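Glutamate--tRNA ligase (Elizabethkingia anophelis, PDB 6B1Z) probably catalyses the ATP-dependent attachment of glutamate to its cognate tRNA, as a class I aminoacyl-tRNA synthetase with an anticodon-binding domain. Local coordinates at residues L181-I184 against I185-K188; I324-M327 against D328-I331; L361-N364 against E365-L368; S383-K386 against A387-I391. One frame throughout, in Å; residues are numbered along the deposited sequence.

Contact 1 (L181-I184 against I185-K188); sequences LNDI and IRGK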
ATOM      1  N   LEU A 181      26.191 -12.486 -10.313  1.00 16.13           N
ATOM      2  CA  LEU A 181      24.795 -12.095 -10.464  1.00 17.13           C
ATOM      3  C   LEU A 181      24.688 -10.720 -11.114  1.00 16.10           C
ATOM      4  O   LEU A 181      25.603  -9.894 -11.051  1.00 17.57           O
ATOM      5  CB  LEU A 181      24.086 -12.094  -9.102  1.00 19.14           C
ATOM      6  CG  LEU A 181      24.069 -13.502  -8.485  1.00 24.59           C
ATOM      7  CD1 LEU A 181      23.595 -13.479  -7.055  1.00 30.77           C
ATOM      8  CD2 LEU A 181      23.193 -14.428  -9.314  1.00 21.16           C
ATOM      9  N   ASN A 182      23.558 -10.486 -11.773  1.00 15.93           N
ATOM     10  CA  ASN A 182      23.317  -9.214 -12.446  1.00 15.53           C
ATOM     11  C   ASN A 182      21.854  -8.867 -12.236  1.00 16.41           C
ATOM     12  O   ASN A 182      20.976  -9.539 -12.788  1.00 21.44           O
ATOM     13  CB  ASN A 182      23.649  -9.313 -13.937  1.00 17.92           C
ATOM     14  CG  ASN A 182      23.675  -7.968 -14.627  1.00 24.29           C
ATOM     15  OD1 ASN A 182      23.327  -6.952 -14.044  1.00 21.93           O
ATOM     16  ND2 ASN A 182      24.110  -7.956 -15.883  1.00 29.73           N
ATOM     17  N   ASP A 183      21.597  -7.829 -11.449  1.00 14.11           N
ATOM     18  CA  ASP A 183      20.240  -7.390 -11.137  1.00 15.40           C
ATOM     19  C   ASP A 183      19.955  -6.067 -11.839  1.00 14.68           C
ATOM     20  O   ASP A 183      20.819  -5.196 -11.911  1.00 17.56           O
ATOM     21  CB  ASP A 183      20.072  -7.214  -9.623  1.00 16.26           C
ATOM     22  CG  ASP A 183      18.625  -6.969  -9.229  1.00 16.15           C
ATOM     23  OD1 ASP A 183      18.256  -5.793  -8.992  1.00 16.59           O
ATOM     24  OD2 ASP A 183      17.878  -7.965  -9.226  1.00 18.48           O
ATOM     25  N   ILE A 184      18.714  -5.906 -12.322  1.00 14.98           N
ATOM     26  CA  ILE A 184      18.352  -4.683 -13.036  1.00 16.05           C
ATOM     27  C   ILE A 184      18.472  -3.460 -12.131  1.00 17.72           C
ATOM     28  O   ILE A 184      18.922  -2.396 -12.569  1.00 21.68           O
ATOM     29  CB  ILE A 184      16.935  -4.817 -13.634  1.00 17.59           C
ATOM     30  CG1 ILE A 184      16.950  -5.791 -14.816  1.00 17.81           C
ATOM     31  CG2 ILE A 184      16.390  -3.444 -14.066  1.00 19.02           C
ATOM     32  CD1 ILE A 184      15.529  -6.214 -15.266  1.00 19.29           C
ATOM     33  N   ILE A 185      18.075  -3.584 -10.864  1.00 19.33           N
ATOM     34  CA  ILE A 185      18.159  -2.464  -9.922  1.00 17.08           C
ATOM     35  C   ILE A 185      19.536  -2.377  -9.280  1.00 19.73           C
ATOM     36  O   ILE A 185      20.138  -1.298  -9.204  1.00 21.23           O
ATOM     37  CB  ILE A 185      17.080  -2.593  -8.825  1.00 20.00           C
ATOM     38  CG1 ILE A 185      15.680  -2.798  -9.412  1.00 31.51           C
ATOM     39  CG2 ILE A 185      17.131  -1.367  -7.897  1.00 18.28           C
ATOM     40  CD1 ILE A 185      15.093  -1.580 -10.015  1.00 30.37           C
ATOM     41  N   ARG A 186      20.025  -3.507  -8.773  1.00 20.28           N
ATOM     42  CA  ARG A 186      21.188  -3.504  -7.896  1.00 19.30           C
ATOM     43  C   ARG A 186      22.508  -3.654  -8.636  1.00 22.60           C
ATOM     44  O   ARG A 186      23.564  -3.461  -8.017  1.00 21.94           O
ATOM     45  CB  ARG A 186      21.053  -4.614  -6.851  1.00 19.50           C
ATOM     46  CG  ARG A 186      19.867  -4.418  -5.888  1.00 23.65           C
ATOM     47  CD  ARG A 186      20.101  -3.258  -4.933  1.00 37.60           C
ATOM     48  NE  ARG A 186      21.115  -3.571  -3.929  1.00 40.91           N
ATOM     49  CZ  ARG A 186      20.840  -3.958  -2.690  1.00 32.20           C
ATOM     50  NH1 ARG A 186      19.575  -4.060  -2.292  1.00 30.77           N
ATOM     51  NH2 ARG A 186      21.828  -4.228  -1.842  1.00 34.52           N
ATOM     52  N   GLY A 187      22.483  -3.980  -9.927  1.00 19.27           N
ATOM     53  CA  GLY A 187      23.717  -4.120 -10.696  1.00 18.87           C
ATOM     54  C   GLY A 187      24.379  -5.479 -10.522  1.00 17.41           C
ATOM     55  O   GLY A 187      23.766  -6.475 -10.122  1.00 17.12           O
ATOM     56  N   LYS A 188      25.674  -5.503 -10.838  1.00 18.61           N
ATOM     57  CA  LYS A 188      26.463  -6.732 -10.800  1.00 18.04           C
ATOM     58  C   LYS A 188      27.080  -6.918  -9.426  1.00 17.64           C
ATOM     59  O   LYS A 188      27.596  -5.967  -8.823  1.00 20.20           O
ATOM     60  CB  LYS A 188      27.570  -6.708 -11.855  1.00 19.02           C
ATOM     61  CG  LYS A 188      27.057  -6.747 -13.296  1.00 19.06           C
ATOM     62  CD  LYS A 188      28.195  -6.534 -14.268  1.00 24.57           C
ATOM     63  CE  LYS A 188      27.708  -6.652 -15.700  1.00 27.61           C
ATOM     64  NZ  LYS A 188      28.879  -6.541 -16.629  1.00 31.48           N
TER
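Asp-183 and Gly-187 form an antiparallel hydrogen-bonded pair, with Asn-182 and Lys-188 as the non-hydrogen-bonded pair beside it. Asp-183 N gives a nearly straight bond to Gly-187 O (2.9 Å, 173°). Gly-187 N returns one to Asp-183 O (2.9 Å), more bent at 139°. One more touch continues the ladder: Lys-188 CA approaches Leu-181 O at 3.3 Å, a CA-H...O contact.

The side chain of Asp-183 organises the turn. With CG anti to the backbone N (chi1 -171°), the carboxylate is brought to the backbone N-H groups of Ile-185 and Arg-186 in the turn. OD1 takes both donors. Arg-186 N, at 2.9 Å, meets the anti lone pair of OD1, while Ile-185 N, also at 2.9 Å, comes from above the carboxylate plane. The other oxygen, OD2, is held by His-255, so the group is gripped at both ends. The guanidinium of Arg-186 pairs with Glu-230.

On the other face, the extended Lys-188 chain crosses the Asn-182 amide at a slant. Its CG lies 3.8 Å from Asn-182 OD1, and its CE is equally far from ND2.

Ile-184 O, at the turn, is a ligand of a magnesium ion. The bond from Ile-185 N to Asp-183 OD1 makes an Asx turn, here shaping the tight end of the beta hairpin formed by strands 178-183 and 187-192.

Contact 2 (I324-M327 against D328-I331); sequences IVSM and DEMI
A capping box opens helix 327-333: Ser-326 is the N-cap, and Ser-326 and Glu-329 each bind the other's backbone N. Ser-326 OG accepts from Glu-329 N at 3.1 Å. The serine chi1 of 71° sets OG between its own backbone N and carbonyl carbon, facing the first turn. In return, Glu-329 OE1 accepts from Ser-326 N at 2.9 Å, in a fairly straight bond of 169°. This donor meets OE1 on the anti side, a little out of the carboxylate plane. The extended glutamate chain reaches back along the serine, and its CG packs 3.3 Å from Ser-326 OG. The other oxygen, OE2, makes a long, weak ion pair with Lys-322.

Next to the box is a hydrophobic staple. Val-325, just before the N-cap, meets Met-330, the fourth residue after it. Val-325 CG2 rests 3.5 Å from Met-330 CG, the two side chains crossing at an angle. Box and staple together are a common way of starting a helix. Met-313 packs on Val-325, and Trp-316 and Ala-312 pack on Met-330, so the staple points into the interior.

Backbone bonds then begin the helix, with Met-330 N on Ser-326 O and Ile-331 N on Met-327 O. CG of Met-327 stands anti to the backbone N (chi1 -176°), 4.0 Å from Ile-331 CD1. Both side chains also touch Leu-37 of helix 26-41, which packs against this edge of the turn.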
ATOM      1  N   ILE A 324       2.519  14.788 -10.529  1.00 25.47           N
ATOM      2  CA  ILE A 324       1.138  14.343 -10.662  1.00 21.21           C
ATOM      3  C   ILE A 324       1.007  13.663 -12.019  1.00 25.68           C
ATOM      4  O   ILE A 324       1.169  14.303 -13.061  1.00 28.96           O
ATOM      5  CB  ILE A 324       0.157  15.512 -10.529  1.00 23.49           C
ATOM      6  CG1 ILE A 324       0.294  16.171  -9.156  1.00 31.41           C
ATOM      7  CG2 ILE A 324      -1.264  15.034 -10.770  1.00 25.16           C
ATOM      8  CD1 ILE A 324      -0.244  15.331  -8.018  1.00 24.94           C
ATOM      9  N   VAL A 325       0.730  12.363 -12.005  1.00 22.70           N
ATOM     10  CA  VAL A 325       0.610  11.579 -13.231  1.00 24.00           C
ATOM     11  C   VAL A 325      -0.509  10.562 -13.060  1.00 20.85           C
ATOM     12  O   VAL A 325      -0.678   9.967 -11.989  1.00 19.41           O
ATOM     13  CB  VAL A 325       1.929  10.870 -13.611  1.00 24.73           C
ATOM     14  CG1 VAL A 325       2.846  11.825 -14.384  1.00 29.57           C
ATOM     15  CG2 VAL A 325       2.619  10.322 -12.382  1.00 22.09           C
ATOM     16  N   SER A 326      -1.265  10.362 -14.132  1.00 22.28           N
ATOM     17  CA  SER A 326      -2.294   9.340 -14.207  1.00 19.58           C
ATOM     18  C   SER A 326      -1.667   7.969 -14.452  1.00 21.33           C
ATOM     19  O   SER A 326      -0.498   7.846 -14.824  1.00 20.84           O
ATOM     20  CB  SER A 326      -3.257   9.651 -15.349  1.00 21.41           C
ATOM     21  OG  SER A 326      -2.608   9.443 -16.600  1.00 24.01           O
ATOM     22  N   MET A 327      -2.475   6.922 -14.271  1.00 18.47           N
ATOM     23  CA  MET A 327      -2.000   5.579 -14.605  1.00 19.52           C
ATOM     24  C   MET A 327      -1.537   5.498 -16.059  1.00 20.34           C
ATOM     25  O   MET A 327      -0.504   4.888 -16.349  1.00 20.83           O
ATOM     26  CB  MET A 327      -3.098   4.548 -14.338  1.00 21.40           C
ATOM     27  CG  MET A 327      -2.682   3.096 -14.571  1.00 23.69           C
ATOM     28  SD  MET A 327      -1.462   2.509 -13.384  1.00 24.67           S
ATOM     29  CE  MET A 327      -2.512   2.138 -11.994  1.00 26.86           C
ATOM     30  N   ASP A 328      -2.293   6.090 -16.992  1.00 23.41           N
ATOM     31  CA  ASP A 328      -1.878   6.045 -18.393  1.00 23.78           C
ATOM     32  C   ASP A 328      -0.549   6.758 -18.610  1.00 22.97           C
ATOM     33  O   ASP A 328       0.295   6.290 -19.386  1.00 25.58           O
ATOM     34  CB  ASP A 328      -2.957   6.642 -19.298  1.00 28.42           C
ATOM     35  CG  ASP A 328      -4.095   5.678 -19.555  1.00 42.97           C
ATOM     36  OD1 ASP A 328      -3.897   4.459 -19.361  1.00 41.98           O
ATOM     37  OD2 ASP A 328      -5.184   6.141 -19.956  1.00 40.08           O
ATOM     38  N   GLU A 329      -0.344   7.896 -17.942  1.00 22.26           N
ATOM     39  CA  GLU A 329       0.932   8.599 -18.067  1.00 21.92           C
ATOM     40  C   GLU A 329       2.078   7.783 -17.471  1.00 22.36           C
ATOM     41  O   GLU A 329       3.173   7.730 -18.052  1.00 23.46           O
ATOM     42  CB  GLU A 329       0.825   9.983 -17.415  1.00 23.33           C
ATOM     43  CG  GLU A 329      -0.080  10.921 -18.215  1.00 24.66           C
ATOM     44  CD  GLU A 329      -0.442  12.223 -17.511  1.00 34.89           C
ATOM     45  OE1 GLU A 329      -0.566  12.237 -16.268  1.00 30.37           O
ATOM     46  OE2 GLU A 329      -0.628  13.239 -18.222  1.00 35.61           O
ATOM     47  N   MET A 330       1.843   7.134 -16.327  1.00 22.02           N
ATOM     48  CA  MET A 330       2.878   6.293 -15.734  1.00 19.69           C
ATOM     49  C   MET A 330       3.212   5.115 -16.633  1.00 19.55           C
ATOM     50  O   MET A 330       4.386   4.760 -16.780  1.00 21.91           O
ATOM     51  CB  MET A 330       2.448   5.802 -14.354  1.00 17.48           C
ATOM     52  CG  MET A 330       2.428   6.909 -13.319  1.00 18.61           C
ATOM     53  SD  MET A 330       2.237   6.366 -11.615  1.00 20.60           S
ATOM     54  CE  MET A 330       0.504   5.923 -11.552  1.00 23.26           C
ATOM     55  N   ILE A 331       2.196   4.491 -17.241  1.00 19.32           N
ATOM     56  CA  ILE A 331       2.461   3.411 -18.195  1.00 18.68           C
ATOM     57  C   ILE A 331       3.351   3.897 -19.331  1.00 21.33           C
ATOM     58  O   ILE A 331       4.288   3.203 -19.751  1.00 24.72           O
ATOM     59  CB  ILE A 331       1.137   2.830 -18.734  1.00 18.73           C
ATOM     60  CG1 ILE A 331       0.435   2.009 -17.650  1.00 21.30           C
ATOM     61  CG2 ILE A 331       1.404   1.973 -19.974  1.00 20.43           C
ATOM     62  CD1 ILE A 331      -1.023   1.679 -17.961  1.00 22.35           C
TER

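Contact 3 (L361-N364 against E365-L368); sequences LMSN and EAIL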
ATOM      1  N   LEU A 361      -9.090  18.845  -7.730  1.00 21.70           N
ATOM      2  CA  LEU A 361      -9.413  18.753  -9.145  1.00 25.74           C
ATOM      3  C   LEU A 361     -10.697  17.979  -9.421  1.00 25.64           C
ATOM      4  O   LEU A 361     -11.190  18.018 -10.552  1.00 28.96           O
ATOM      5  CB  LEU A 361      -8.255  18.108  -9.908  1.00 29.31           C
ATOM      6  CG  LEU A 361      -6.991  18.958 -10.077  1.00 29.85           C
ATOM      7  CD1 LEU A 361      -5.996  18.198 -10.916  1.00 35.97           C
ATOM      8  CD2 LEU A 361      -7.327  20.295 -10.717  1.00 39.95           C
ATOM      9  N   MET A 362     -11.243  17.277  -8.430  1.00 21.68           N
ATOM     10  CA  MET A 362     -12.542  16.630  -8.594  1.00 20.26           C
ATOM     11  C   MET A 362     -13.642  17.673  -8.735  1.00 19.07           C
ATOM     12  O   MET A 362     -13.599  18.734  -8.118  1.00 20.97           O
ATOM     13  CB  MET A 362     -12.854  15.740  -7.389  1.00 18.17           C
ATOM     14  CG  MET A 362     -11.920  14.559  -7.242  1.00 19.63           C
ATOM     15  SD  MET A 362     -12.288  13.541  -5.806  1.00 25.01           S
ATOM     16  CE  MET A 362     -13.946  12.947  -6.145  1.00 22.08           C
ATOM     17  N   SER A 363     -14.648  17.355  -9.552  1.00 18.94           N
ATOM     18  CA  SER A 363     -15.827  18.206  -9.612  1.00 18.64           C
ATOM     19  C   SER A 363     -16.596  18.142  -8.296  1.00 16.93           C
ATOM     20  O   SER A 363     -16.488  17.180  -7.524  1.00 18.03           O
ATOM     21  CB  SER A 363     -16.742  17.775 -10.755  1.00 20.16           C
ATOM     22  OG  SER A 363     -17.251  16.478 -10.493  1.00 22.22           O
ATOM     23  N   ASN A 364     -17.398  19.177  -8.058  1.00 16.04           N
ATOM     24  CA  ASN A 364     -18.257  19.173  -6.879  1.00 15.26           C
ATOM     25  C   ASN A 364     -19.198  17.976  -6.918  1.00 16.46           C
ATOM     26  O   ASN A 364     -19.421  17.317  -5.894  1.00 17.07           O
ATOM     27  CB  ASN A 364     -19.033  20.489  -6.768  1.00 18.17           C
ATOM     28  CG  ASN A 364     -18.117  21.693  -6.601  1.00 23.38           C
ATOM     29  OD1 ASN A 364     -16.974  21.555  -6.156  1.00 20.37           O
ATOM     30  ND2 ASN A 364     -18.617  22.881  -6.935  1.00 21.92           N
ATOM     31  N   GLU A 365     -19.728  17.654  -8.107  1.00 18.17           N
ATOM     32  CA  GLU A 365     -20.605  16.494  -8.232  1.00 20.90           C
ATOM     33  C   GLU A 365     -19.894  15.188  -7.897  1.00 20.28           C
ATOM     34  O   GLU A 365     -20.509  14.282  -7.324  1.00 21.76           O
ATOM     35  CB  GLU A 365     -21.187  16.425  -9.639  1.00 17.88           C
ATOM     36  CG  GLU A 365     -22.221  17.496  -9.930  1.00 19.50           C
ATOM     37  CD  GLU A 365     -23.609  17.159  -9.393  1.00 27.44           C
ATOM     38  OE1 GLU A 365     -23.714  16.408  -8.397  1.00 25.99           O
ATOM     39  OE2 GLU A 365     -24.591  17.639  -9.987  1.00 24.08           O
ATOM     40  N   ALA A 366     -18.613  15.051  -8.272  1.00 17.26           N
ATOM     41  CA  ALA A 366     -17.882  13.825  -7.971  1.00 19.55           C
ATOM     42  C   ALA A 366     -17.675  13.641  -6.467  1.00 19.07           C
ATOM     43  O   ALA A 366     -17.627  12.502  -5.986  1.00 19.27           O
ATOM     44  CB  ALA A 366     -16.531  13.825  -8.703  1.00 20.80           C
ATOM     45  N   ILE A 367     -17.572  14.745  -5.724  1.00 16.82           N
ATOM     46  CA  ILE A 367     -17.386  14.712  -4.276  1.00 18.00           C
ATOM     47  C   ILE A 367     -18.706  14.472  -3.545  1.00 17.21           C
ATOM     48  O   ILE A 367     -18.712  13.924  -2.434  1.00 17.27           O
ATOM     49  CB  ILE A 367     -16.731  16.030  -3.828  1.00 16.61           C
ATOM     50  CG1 ILE A 367     -15.303  16.128  -4.371  1.00 16.50           C
ATOM     51  CG2 ILE A 367     -16.741  16.177  -2.296  1.00 16.63           C
ATOM     52  CD1 ILE A 367     -14.719  17.525  -4.264  1.00 16.51           C
ATOM     53  N   LEU A 368     -19.832  14.865  -4.139  1.00 16.18           N
ATOM     54  CA  LEU A 368     -21.115  14.857  -3.431  1.00 15.34           C
ATOM     55  C   LEU A 368     -21.486  13.519  -2.796  1.00 17.21           C
ATOM     56  O   LEU A 368     -21.945  13.525  -1.642  1.00 18.80           O
ATOM     57  CB  LEU A 368     -22.238  15.321  -4.376  1.00 17.62           C
ATOM     58  CG  LEU A 368     -23.630  15.438  -3.736  1.00 16.92           C
ATOM     59  CD1 LEU A 368     -23.654  16.515  -2.655  1.00 16.92           C
ATOM     60  CD2 LEU A 368     -24.668  15.732  -4.806  1.00 21.03           C
TER
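Two torsions bring Met-362 and Ser-363 onto the first turn of helix 364-377. At Ser-363, chi1 of 65° puts OG on the side of the helix start, between the residue's own N and carbonyl carbon. At Met-362, the chain runs out straight and then bends at chi3 (62°), which turns the methyl CE back over the helix.

Ser-363 OG accepts from Ala-366 N at 3.0 Å. The bond is not straight, with 148° at the hydrogen. The same oxygen lies 3.3 Å from Ala-366 CB, so the methyl closes in beside the hydroxyl. Ser-363 O also accepts from Ile-367 N at 3.2 Å. The following bonds, from Leu-368 N and Ile-367 N to Asn-364 O, are weak.

Met-362 grips the turn with both ends of its side chain. CE touches Ala-366 CB at 3.7 Å and Ile-367 CG1 at 3.9 Å, while CB meets the same CG1 at 3.9 Å. Ile-367 is buried, with Val-401 and Ile-404 of helix 401-406 also packing on it. Leu-303, in a loop, touches Met-362.

Lys-395 NZ bonds to both Asn-364 OD1 and Met-362 O. It thereby ties the helix start to the residue just past helix 384-394.

Ser-363 is a serine N-cap, and Met-362 with Ile-367, which flank the cap as its preceding and fourth following residues, form the hydrophobic staple common at helix N-termini.

Contact 4 (S383-K386 against A387-I391); sequences SDEK and ALKII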
ATOM      1  N   SER A 383     -29.941  20.133   1.399  1.00 21.31           N
ATOM      2  CA  SER A 383     -30.272  19.959  -0.010  1.00 18.69           C
ATOM      3  C   SER A 383     -29.010  19.716  -0.823  1.00 20.39           C
ATOM      4  O   SER A 383     -27.922  20.155  -0.451  1.00 20.35           O
ATOM      5  CB  SER A 383     -31.002  21.193  -0.545  1.00 19.12           C
ATOM      6  OG  SER A 383     -30.146  22.324  -0.559  1.00 21.98           O
ATOM      7  N   ASP A 384     -29.160  19.004  -1.945  1.00 21.23           N
ATOM      8  CA  ASP A 384     -28.016  18.805  -2.830  1.00 17.68           C
ATOM      9  C   ASP A 384     -27.488  20.139  -3.350  1.00 18.95           C
ATOM     10  O   ASP A 384     -26.274  20.307  -3.526  1.00 18.14           O
ATOM     11  CB  ASP A 384     -28.387  17.897  -4.006  1.00 18.84           C
ATOM     12  CG  ASP A 384     -28.704  16.463  -3.595  1.00 29.94           C
ATOM     13  OD1 ASP A 384     -28.180  15.973  -2.577  1.00 25.67           O
ATOM     14  OD2 ASP A 384     -29.492  15.812  -4.319  1.00 34.63           O
ATOM     15  N   GLU A 385     -28.383  21.089  -3.632  1.00 19.83           N
ATOM     16  CA  GLU A 385     -27.965  22.429  -4.036  1.00 17.73           C
ATOM     17  C   GLU A 385     -27.008  23.047  -3.029  1.00 20.58           C
ATOM     18  O   GLU A 385     -25.943  23.555  -3.400  1.00 18.99           O
ATOM     19  CB  GLU A 385     -29.198  23.319  -4.220  1.00 19.87           C
ATOM     20  CG  GLU A 385     -28.877  24.713  -4.703  1.00 20.92           C
ATOM     21  CD  GLU A 385     -30.124  25.558  -4.861  1.00 30.42           C
ATOM     22  OE1 GLU A 385     -31.171  25.181  -4.288  1.00 35.53           O
ATOM     23  OE2 GLU A 385     -30.064  26.582  -5.570  1.00 30.18           O
ATOM     24  N   LYS A 386     -27.377  23.027  -1.745  1.00 18.68           N
ATOM     25  CA  LYS A 386     -26.500  23.613  -0.734  1.00 18.98           C
ATOM     26  C   LYS A 386     -25.235  22.788  -0.556  1.00 16.91           C
ATOM     27  O   LYS A 386     -24.150  23.355  -0.393  1.00 18.37           O
ATOM     28  CB  LYS A 386     -27.247  23.767   0.587  1.00 19.58           C
ATOM     29  CG  LYS A 386     -28.299  24.868   0.549  1.00 25.27           C
ATOM     30  CD  LYS A 386     -29.001  25.003   1.893  1.00 38.27           C
ATOM     31  CE  LYS A 386     -29.914  26.224   1.929  1.00 48.77           C
ATOM     32  NZ  LYS A 386     -29.150  27.494   1.739  1.00 49.37           N
ATOM     33  N   ALA A 387     -25.347  21.458  -0.612  1.00 16.43           N
ATOM     34  CA  ALA A 387     -24.165  20.614  -0.451  1.00 15.94           C
ATOM     35  C   ALA A 387     -23.124  20.907  -1.521  1.00 18.14           C
ATOM     36  O   ALA A 387     -21.929  20.990  -1.220  1.00 16.50           O
ATOM     37  CB  ALA A 387     -24.571  19.145  -0.485  1.00 18.07           C
ATOM     38  N   LEU A 388     -23.550  21.044  -2.781  1.00 16.76           N
ATOM     39  CA  LEU A 388     -22.591  21.331  -3.848  1.00 15.18           C
ATOM     40  C   LEU A 388     -21.923  22.683  -3.640  1.00 20.67           C
ATOM     41  O   LEU A 388     -20.724  22.833  -3.896  1.00 19.64           O
ATOM     42  CB  LEU A 388     -23.279  21.287  -5.216  1.00 17.66           C
ATOM     43  CG  LEU A 388     -23.703  19.915  -5.718  1.00 16.97           C
ATOM     44  CD1 LEU A 388     -24.466  20.089  -7.024  1.00 19.76           C
ATOM     45  CD2 LEU A 388     -22.531  19.001  -5.959  1.00 16.74           C
ATOM     46  N   LYS A 389     -22.681  23.679  -3.179  1.00 18.74           N
ATOM     47  CA  LYS A 389     -22.097  24.990  -2.925  1.00 19.56           C
ATOM     48  C   LYS A 389     -21.100  24.932  -1.770  1.00 18.72           C
ATOM     49  O   LYS A 389     -20.036  25.562  -1.832  1.00 21.62           O
ATOM     50  CB  LYS A 389     -23.198  26.013  -2.652  1.00 25.21           C
ATOM     51  CG  LYS A 389     -23.993  26.377  -3.901  1.00 30.46           C
ATOM     52  CD  LYS A 389     -24.816  27.639  -3.697  1.00 42.16           C
ATOM     53  CE  LYS A 389     -25.580  28.023  -4.951  1.00 51.99           C
ATOM     54  NZ  LYS A 389     -26.846  27.257  -5.092  1.00 55.80           N
ATOM     55  N   ILE A 390     -21.417  24.166  -0.723  1.00 18.28           N
ATOM     56  CA  ILE A 390     -20.486  24.012   0.396  1.00 18.76           C
ATOM     57  C   ILE A 390     -19.205  23.324  -0.075  1.00 19.15           C
ATOM     58  O   ILE A 390     -18.092  23.758   0.252  1.00 18.76           O
ATOM     59  CB  ILE A 390     -21.163  23.251   1.554  1.00 17.35           C
ATOM     60  CG1 ILE A 390     -22.228  24.146   2.216  1.00 17.49           C
ATOM     61  CG2 ILE A 390     -20.108  22.755   2.578  1.00 18.36           C
ATOM     62  CD1 ILE A 390     -23.152  23.428   3.180  1.00 20.93           C
ATOM     63  N   ILE A 391     -19.341  22.265  -0.883  1.00 16.54           N
ATOM     64  CA  ILE A 391     -18.166  21.586  -1.432  1.00 13.99           C
ATOM     65  C   ILE A 391     -17.309  22.571  -2.218  1.00 18.59           C
ATOM     66  O   ILE A 391     -16.081  22.615  -2.057  1.00 18.03           O
ATOM     67  CB  ILE A 391     -18.598  20.386  -2.301  1.00 15.77           C
ATOM     68  CG1 ILE A 391     -19.185  19.261  -1.436  1.00 16.08           C
ATOM     69  CG2 ILE A 391     -17.424  19.861  -3.144  1.00 16.44           C
ATOM     70  CD1 ILE A 391     -19.949  18.228  -2.262  1.00 17.15           C
TER
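The carboxylate of Glu-385 is met by the ammonium of Lys-389 at its OE2 edge, on the side nearer CG. NZ is tilted somewhat out of the carboxylate plane. It lies 3.3 Å from OE2, a salt bridge, and equally close to Glu-385 CG. The two side chains lie side by side and point the same way, one helical turn apart. Glu-385 is extended, with CG anti to the backbone N (chi1 -177°). Lys-389 runs out straight until it bends at chi4 (82°), and that bend turns NZ toward the glutamate.

The second flat group, the carboxylate of Asp-384, takes no part in this pair. Its OD1 forms a salt bridge with Lys-372 of helix 364-377.

The backbone is regular. Ala-387 N bonds to Ser-383 O and Leu-388 N to Asp-384 O, both at 2.9 Å. Lys-389 N reaches Glu-385 O at a longer 3.3 Å. Ser-383 is the N-cap of helix 384-394, and its OG accepts from Lys-386 N at 3.1 Å. Lys-386 NZ bonds to Met-493 O of helix 487-507.

Glu-385 and Lys-389 are both exposed, and NZ makes a single, rather long approach to one oxygen, so the pair is probably screened by water and modest. Acidic residues in the first turn should also interact favourably with the positive end of the helix dipole.

The four contacts follow one another along the chain, and none nests or crosses. Contact 1 closes the hairpin turn in the catalytic-domain range. Contact 2, in the same range, starts helix 327-333, with its centre about 27 Å from that of contact 1. Helix 348-361 then leads to contact 3, where the chain turns into helix 364-377 of the anticodon-binding range. Contact 4 starts the next helix, 384-394. Contacts 3 and 4 touch, their centres about 11 Å apart: Leu-368 packs on Ala-387, and Asn-364 and Ile-367 on Ile-391, joining the two successive helices. Contact 1 lies across the chain's centre from both.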